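Local coordinates for sterol regulatory element-binding protein cleavage-activating protein (Schizosaccharomyces pombe, PDB 4YHC), which escorts the sterol-regulated transcription factor precursor Sre1 for its processing when sterol or oxygen is low, its WD40 domain being the part described here, at residues A[65-79]-A[91-105]. The protein carries 9 engineered substitutions. Numbering follows the deposited sequence.
Sequences KLVLSKEQMPRTLKA and LFSKDTLFILNVESP
Phe92 O takes two backbone donors at once: Lys78 N at 2.7 Å, tilted a little from the carbonyl plane, and Ala79 N at 3.3 Å, in that plane on a lone pair. Phe92 N returns a bond to Ala79 O, 2.9 Å away; with Lys78 and Ala79 both opposite Phe92, this is a classic beta bulge. Just before it, Thr76 OG1 sits between its own backbone N and carbonyl carbon (chi1 57°), where it accepts a nearly straight bond from Lys94 N at 2.9 Å, while CG2 lies against the Lys94 chain. Replacing Thr76 with an alanine removes OG1 and CG2, which would probably leave Lys94 N without this acceptor and the Lys94 chain without its methyl neighbour. Ser93 OG accepts from Thr96 N, an ST motif, and Ser93 O is satisfied by Tyr113 OH. The loop links the last strand of one WD40 propeller blade, 63-68, to the first of the next, 79-82, which pairs with 88-92. In it, Pro74 CG touches Phe98 CE1 at 3.7 Å; between the blades, Leu66 CD1 meets Leu100 CD1 and Val102 CG1. At the far end Lys65 NZ is modelled 2.4 Å from Glu103 OE1, a salt bridge too short to take at face value in a poorly ordered side chain; Lys43 is a second cation on that oxygen.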
loop_
_atom_site.group_PDB
_atom_site.type_symbol
_atom_site.label_atom_id
_atom_site.label_comp_id
_atom_site.label_asym_id
_atom_site.label_seq_id
_atom_site.Cartn_x
_atom_site.Cartn_y
_atom_site.Cartn_z
ATOM N N LYS A 65 -14.513 1.953 14.561
ATOM C CA LYS A 65 -14.175 3.223 15.097
ATOM C C LYS A 65 -15.163 4.285 14.611
ATOM O O LYS A 65 -15.490 5.195 15.339
ATOM C CB LYS A 65 -12.772 3.627 14.677
ATOM C CG LYS A 65 -11.655 2.738 15.180
ATOM C CD LYS A 65 -10.320 3.226 14.566
ATOM C CE LYS A 65 -9.116 2.826 15.401
ATOM N NZ LYS A 65 -8.227 4.000 15.596
ATOM N N LEU A 66 -15.623 4.198 13.372
ATOM C CA LEU A 66 -16.491 5.241 12.827
ATOM C C LEU A 66 -17.221 4.561 11.713
ATOM O O LEU A 66 -16.618 3.821 10.928
ATOM C CB LEU A 66 -15.613 6.386 12.250
ATOM C CG LEU A 66 -16.062 7.834 12.109
ATOM C CD1 LEU A 66 -15.322 8.574 11.000
ATOM C CD2 LEU A 66 -17.547 7.893 11.851
ATOM N N VAL A 67 -18.525 4.767 11.654
ATOM C CA VAL A 67 -19.314 4.245 10.608
ATOM C C VAL A 67 -20.142 5.409 10.152
ATOM O O VAL A 67 -20.787 6.071 10.998
ATOM C CB VAL A 67 -20.280 3.153 11.063
ATOM C CG1 VAL A 67 -21.180 2.774 9.918
ATOM C CG2 VAL A 67 -19.545 1.918 11.536
ATOM N N LEU A 68 -20.077 5.715 8.860
ATOM C CA LEU A 68 -20.989 6.729 8.273
ATOM C C LEU A 68 -21.722 6.164 7.107
ATOM O O LEU A 68 -21.123 5.726 6.135
ATOM C CB LEU A 68 -20.282 8.029 7.897
ATOM C CG LEU A 68 -19.660 8.827 9.063
ATOM C CD1 LEU A 68 -18.740 9.921 8.593
ATOM C CD2 LEU A 68 -20.715 9.423 10.019
ATOM N N SER A 69 -23.061 6.201 7.176
ATOM C CA SER A 69 -23.887 5.812 6.052
ATOM C C SER A 69 -23.830 6.841 4.942
ATOM O O SER A 69 -23.403 7.958 5.134
ATOM C CB SER A 69 -25.357 5.690 6.527
ATOM O OG SER A 69 -25.780 6.988 7.082
ATOM N N LYS A 70 -24.318 6.464 3.775
ATOM C CA LYS A 70 -24.469 7.404 2.665
ATOM C C LYS A 70 -25.135 8.750 3.030
ATOM O O LYS A 70 -24.729 9.796 2.562
ATOM C CB LYS A 70 -25.294 6.744 1.573
ATOM C CG LYS A 70 -25.717 7.735 0.498
ATOM C CD LYS A 70 -26.730 7.102 -0.436
ATOM C CE LYS A 70 -27.305 8.099 -1.416
ATOM N NZ LYS A 70 -28.621 7.601 -1.864
ATOM N N GLU A 71 -26.132 8.692 3.897
ATOM C CA GLU A 71 -26.890 9.864 4.323
ATOM C C GLU A 71 -26.196 10.610 5.439
ATOM O O GLU A 71 -26.740 11.590 5.951
ATOM C CB GLU A 71 -28.289 9.453 4.813
ATOM C CG GLU A 71 -29.140 8.868 3.704
ATOM C CD GLU A 71 -28.909 7.376 3.454
ATOM O OE1 GLU A 71 -29.258 6.920 2.369
ATOM O OE2 GLU A 71 -28.353 6.665 4.311
ATOM N N GLN A 72 -25.007 10.151 5.838
ATOM C CA GLN A 72 -24.218 10.871 6.809
ATOM C C GLN A 72 -22.908 11.396 6.184
ATOM O O GLN A 72 -21.962 11.786 6.920
ATOM C CB GLN A 72 -23.965 9.982 8.033
ATOM C CG GLN A 72 -25.224 9.623 8.835
ATOM C CD GLN A 72 -25.101 8.324 9.649
ATOM O OE1 GLN A 72 -24.183 7.511 9.457
ATOM N NE2 GLN A 72 -26.066 8.111 10.564
ATOM N N MET A 73 -22.882 11.441 4.849
ATOM C CA MET A 73 -21.667 11.740 4.082
ATOM C C MET A 73 -21.957 12.833 3.072
ATOM O O MET A 73 -23.067 12.934 2.629
ATOM C CB MET A 73 -21.179 10.528 3.278
ATOM C CG MET A 73 -20.465 9.490 4.141
ATOM S SD MET A 73 -18.801 10.013 4.667
ATOM C CE MET A 73 -17.813 9.862 3.223
ATOM N N PRO A 74 -20.933 13.585 2.648
ATOM C CA PRO A 74 -21.125 14.491 1.515
ATOM C C PRO A 74 -21.574 13.760 0.261
ATOM O O PRO A 74 -21.369 12.581 0.138
ATOM C CB PRO A 74 -19.745 15.171 1.324
ATOM C CG PRO A 74 -18.773 14.331 2.125
ATOM C CD PRO A 74 -19.574 13.658 3.218
ATOM N N ARG A 75 -22.195 14.468 -0.669
ATOM C CA ARG A 75 -22.769 13.818 -1.828
ATOM C C ARG A 75 -21.703 13.560 -2.867
ATOM O O ARG A 75 -21.953 12.851 -3.830
ATOM C CB ARG A 75 -23.973 14.600 -2.392
ATOM C CG ARG A 75 -23.641 15.791 -3.266
ATOM C CD ARG A 75 -24.800 16.194 -4.185
ATOM N NE ARG A 75 -24.348 16.377 -5.571
ATOM C CZ ARG A 75 -24.137 15.380 -6.433
ATOM N NH1 ARG A 75 -24.348 14.104 -6.089
ATOM N NH2 ARG A 75 -23.715 15.659 -7.657
ATOM N N THR A 76 -20.509 14.115 -2.649
ATOM C CA THR A 76 -19.353 13.828 -3.472
ATOM C C THR A 76 -18.204 13.391 -2.582
ATOM O O THR A 76 -18.029 13.898 -1.449
ATOM C CB THR A 76 -18.879 15.038 -4.296
ATOM O OG1 THR A 76 -18.583 16.149 -3.427
ATOM C CG2 THR A 76 -19.924 15.434 -5.325
ATOM N N LEU A 77 -17.366 12.495 -3.099
ATOM C CA LEU A 77 -16.192 12.057 -2.315
ATOM C C LEU A 77 -15.129 11.794 -3.329
ATOM O O LEU A 77 -15.240 10.843 -4.094
ATOM C CB LEU A 77 -16.519 10.788 -1.558
ATOM C CG LEU A 77 -15.980 10.398 -0.172
ATOM C CD1 LEU A 77 -15.601 8.922 -0.122
ATOM C CD2 LEU A 77 -14.887 11.257 0.397
ATOM N N LYS A 78 -14.121 12.667 -3.373
ATOM C CA LYS A 78 -13.062 12.515 -4.311
ATOM C C LYS A 78 -11.842 11.772 -3.712
ATOM O O LYS A 78 -11.050 11.258 -4.464
ATOM C CB LYS A 78 -12.559 13.899 -4.734
ATOM C CG LYS A 78 -13.429 14.782 -5.620
ATOM C CD LYS A 78 -12.529 15.882 -6.234
ATOM C CE LYS A 78 -12.900 16.304 -7.643
ATOM N NZ LYS A 78 -11.705 16.817 -8.379
ATOM N N ALA A 79 -11.610 11.837 -2.398
ATOM C CA ALA A 79 -10.410 11.151 -1.839
ATOM C C ALA A 79 -10.570 10.942 -0.359
ATOM O O ALA A 79 -11.341 11.638 0.304
ATOM C CB ALA A 79 -9.153 11.979 -2.050
ATOM N N LEU A 91 -11.213 13.313 4.624
ATOM C CA LEU A 91 -12.153 13.037 3.544
ATOM C C LEU A 91 -12.269 14.308 2.673
ATOM O O LEU A 91 -12.400 15.403 3.200
ATOM C CB LEU A 91 -13.512 12.703 4.111
ATOM C CG LEU A 91 -13.742 11.500 5.008
ATOM C CD1 LEU A 91 -15.199 11.487 5.430
ATOM C CD2 LEU A 91 -13.397 10.229 4.247
ATOM N N PHE A 92 -12.239 14.152 1.363
ATOM C CA PHE A 92 -12.357 15.271 0.459
ATOM C C PHE A 92 -13.564 15.073 -0.416
ATOM O O PHE A 92 -13.666 14.062 -1.147
ATOM C CB PHE A 92 -11.125 15.362 -0.471
ATOM C CG PHE A 92 -9.902 15.918 0.207
ATOM C CD1 PHE A 92 -9.221 15.166 1.155
ATOM C CD2 PHE A 92 -9.416 17.204 -0.128
ATOM C CE1 PHE A 92 -8.124 15.679 1.800
ATOM C CE2 PHE A 92 -8.319 17.706 0.509
ATOM C CZ PHE A 92 -7.685 16.960 1.492
ATOM N N SER A 93 -14.494 16.020 -0.348
ATOM C CA SER A 93 -15.559 16.111 -1.355
ATOM C C SER A 93 -15.065 16.986 -2.510
ATOM O O SER A 93 -13.866 17.328 -2.558
ATOM C CB SER A 93 -16.835 16.677 -0.715
ATOM O OG SER A 93 -16.597 18.021 -0.261
ATOM N N LYS A 94 -15.947 17.357 -3.455
ATOM C CA LYS A 94 -15.533 18.209 -4.543
ATOM C C LYS A 94 -15.054 19.601 -4.081
ATOM O O LYS A 94 -14.176 20.173 -4.718
ATOM C CB LYS A 94 -16.629 18.349 -5.616
ATOM C CG LYS A 94 -17.889 19.086 -5.169
ATOM C CD LYS A 94 -18.995 19.095 -6.245
ATOM C CE LYS A 94 -20.346 19.453 -5.605
ATOM N NZ LYS A 94 -21.536 19.122 -6.443
ATOM N N ASP A 95 -15.597 20.119 -2.981
ATOM C CA ASP A 95 -15.219 21.448 -2.502
ATOM C C ASP A 95 -14.831 21.543 -1.044
ATOM O O ASP A 95 -14.478 22.631 -0.583
ATOM C CB ASP A 95 -16.327 22.485 -2.775
ATOM C CG ASP A 95 -17.662 22.132 -2.172
ATOM O OD1 ASP A 95 -17.735 21.454 -1.134
ATOM O OD2 ASP A 95 -18.680 22.548 -2.769
ATOM N N THR A 96 -14.860 20.430 -0.309
ATOM C CA THR A 96 -14.607 20.510 1.147
ATOM C C THR A 96 -13.738 19.379 1.655
ATOM O O THR A 96 -13.883 18.219 1.213
ATOM C CB THR A 96 -15.963 20.486 1.860
ATOM O OG1 THR A 96 -16.880 21.326 1.148
ATOM C CG2 THR A 96 -15.870 20.934 3.294
ATOM N N LEU A 97 -12.851 19.702 2.589
ATOM C CA LEU A 97 -12.133 18.689 3.311
ATOM C C LEU A 97 -12.594 18.632 4.755
ATOM O O LEU A 97 -12.938 19.668 5.399
ATOM C CB LEU A 97 -10.623 18.877 3.171
ATOM C CG LEU A 97 -9.912 19.919 4.004
ATOM C CD1 LEU A 97 -9.407 19.430 5.344
ATOM C CD2 LEU A 97 -8.729 20.441 3.188
ATOM N N PHE A 98 -12.635 17.408 5.249
ATOM C CA PHE A 98 -13.101 17.118 6.568
ATOM C C PHE A 98 -12.065 16.285 7.272
ATOM O O PHE A 98 -11.643 15.263 6.757
ATOM C CB PHE A 98 -14.383 16.299 6.454
ATOM C CG PHE A 98 -15.478 16.880 5.576
ATOM C CD1 PHE A 98 -15.562 16.583 4.244
ATOM C CD2 PHE A 98 -16.539 17.597 6.139
ATOM C CE1 PHE A 98 -16.599 17.020 3.446
ATOM C CE2 PHE A 98 -17.609 18.031 5.352
ATOM C CZ PHE A 98 -17.627 17.763 3.989
ATOM N N ILE A 99 -11.689 16.648 8.482
ATOM C CA ILE A 99 -10.683 15.935 9.259
ATOM C C ILE A 99 -11.368 15.373 10.483
ATOM O O ILE A 99 -11.851 16.167 11.348
ATOM C CB ILE A 99 -9.552 16.843 9.775
ATOM C CG1 ILE A 99 -8.848 17.579 8.629
ATOM C CG2 ILE A 99 -8.583 16.053 10.655
ATOM C CD1 ILE A 99 -8.268 16.712 7.553
ATOM N N LEU A 100 -11.424 14.042 10.549
ATOM C CA LEU A 100 -12.021 13.335 11.666
ATOM C C LEU A 100 -11.047 12.621 12.550
ATOM O O LEU A 100 -10.104 11.941 12.099
ATOM C CB LEU A 100 -13.035 12.326 11.201
ATOM C CG LEU A 100 -14.262 12.888 10.483
ATOM C CD1 LEU A 100 -14.346 12.155 9.164
ATOM C CD2 LEU A 100 -15.586 12.750 11.262
ATOM N N ASN A 101 -11.345 12.694 13.815
ATOM C CA ASN A 101 -10.618 11.973 14.811
ATOM C C ASN A 101 -11.282 10.620 14.851
ATOM O O ASN A 101 -12.507 10.529 15.065
ATOM C CB ASN A 101 -10.740 12.717 16.132
ATOM C CG ASN A 101 -9.888 12.116 17.218
ATOM O OD1 ASN A 101 -9.715 10.906 17.318
ATOM N ND2 ASN A 101 -9.317 12.973 18.018
ATOM N N VAL A 102 -10.528 9.535 14.614
ATOM C CA VAL A 102 -11.207 8.220 14.621
ATOM C C VAL A 102 -11.024 7.504 15.961
ATOM O O VAL A 102 -11.827 6.644 16.266
ATOM C CB VAL A 102 -10.852 7.291 13.445
ATOM C CG1 VAL A 102 -11.474 7.804 12.147
ATOM C CG2 VAL A 102 -9.365 7.146 13.278
ATOM N N GLU A 103 -10.033 7.922 16.752
ATOM C CA GLU A 103 -9.730 7.326 18.048
ATOM C C GLU A 103 -10.769 7.774 19.047
ATOM O O GLU A 103 -11.367 6.962 19.715
ATOM C CB GLU A 103 -8.287 7.698 18.487
ATOM C CG GLU A 103 -7.466 6.549 19.094
ATOM C CD GLU A 103 -7.494 5.278 18.223
ATOM O OE1 GLU A 103 -6.879 5.247 17.118
ATOM O OE2 GLU A 103 -8.173 4.303 18.609
ATOM N N SER A 104 -11.053 9.065 19.107
ATOM C CA SER A 104 -12.240 9.556 19.846
ATOM C C SER A 104 -13.185 10.274 18.887
ATOM O O SER A 104 -13.016 11.491 18.646
ATOM C CB SER A 104 -11.824 10.520 20.980
ATOM O OG SER A 104 -10.757 9.984 21.753
ATOM N N PRO A 105 -14.168 9.547 18.326
ATOM C CA PRO A 105 -14.766 10.059 17.098
ATOM C C PRO A 105 -15.331 11.481 17.196
ATOM O O PRO A 105 -16.186 11.763 18.034
ATOM C CB PRO A 105 -15.862 9.058 16.764
ATOM C CG PRO A 105 -15.960 8.135 17.887
ATOM C CD PRO A 105 -14.691 8.231 18.682
#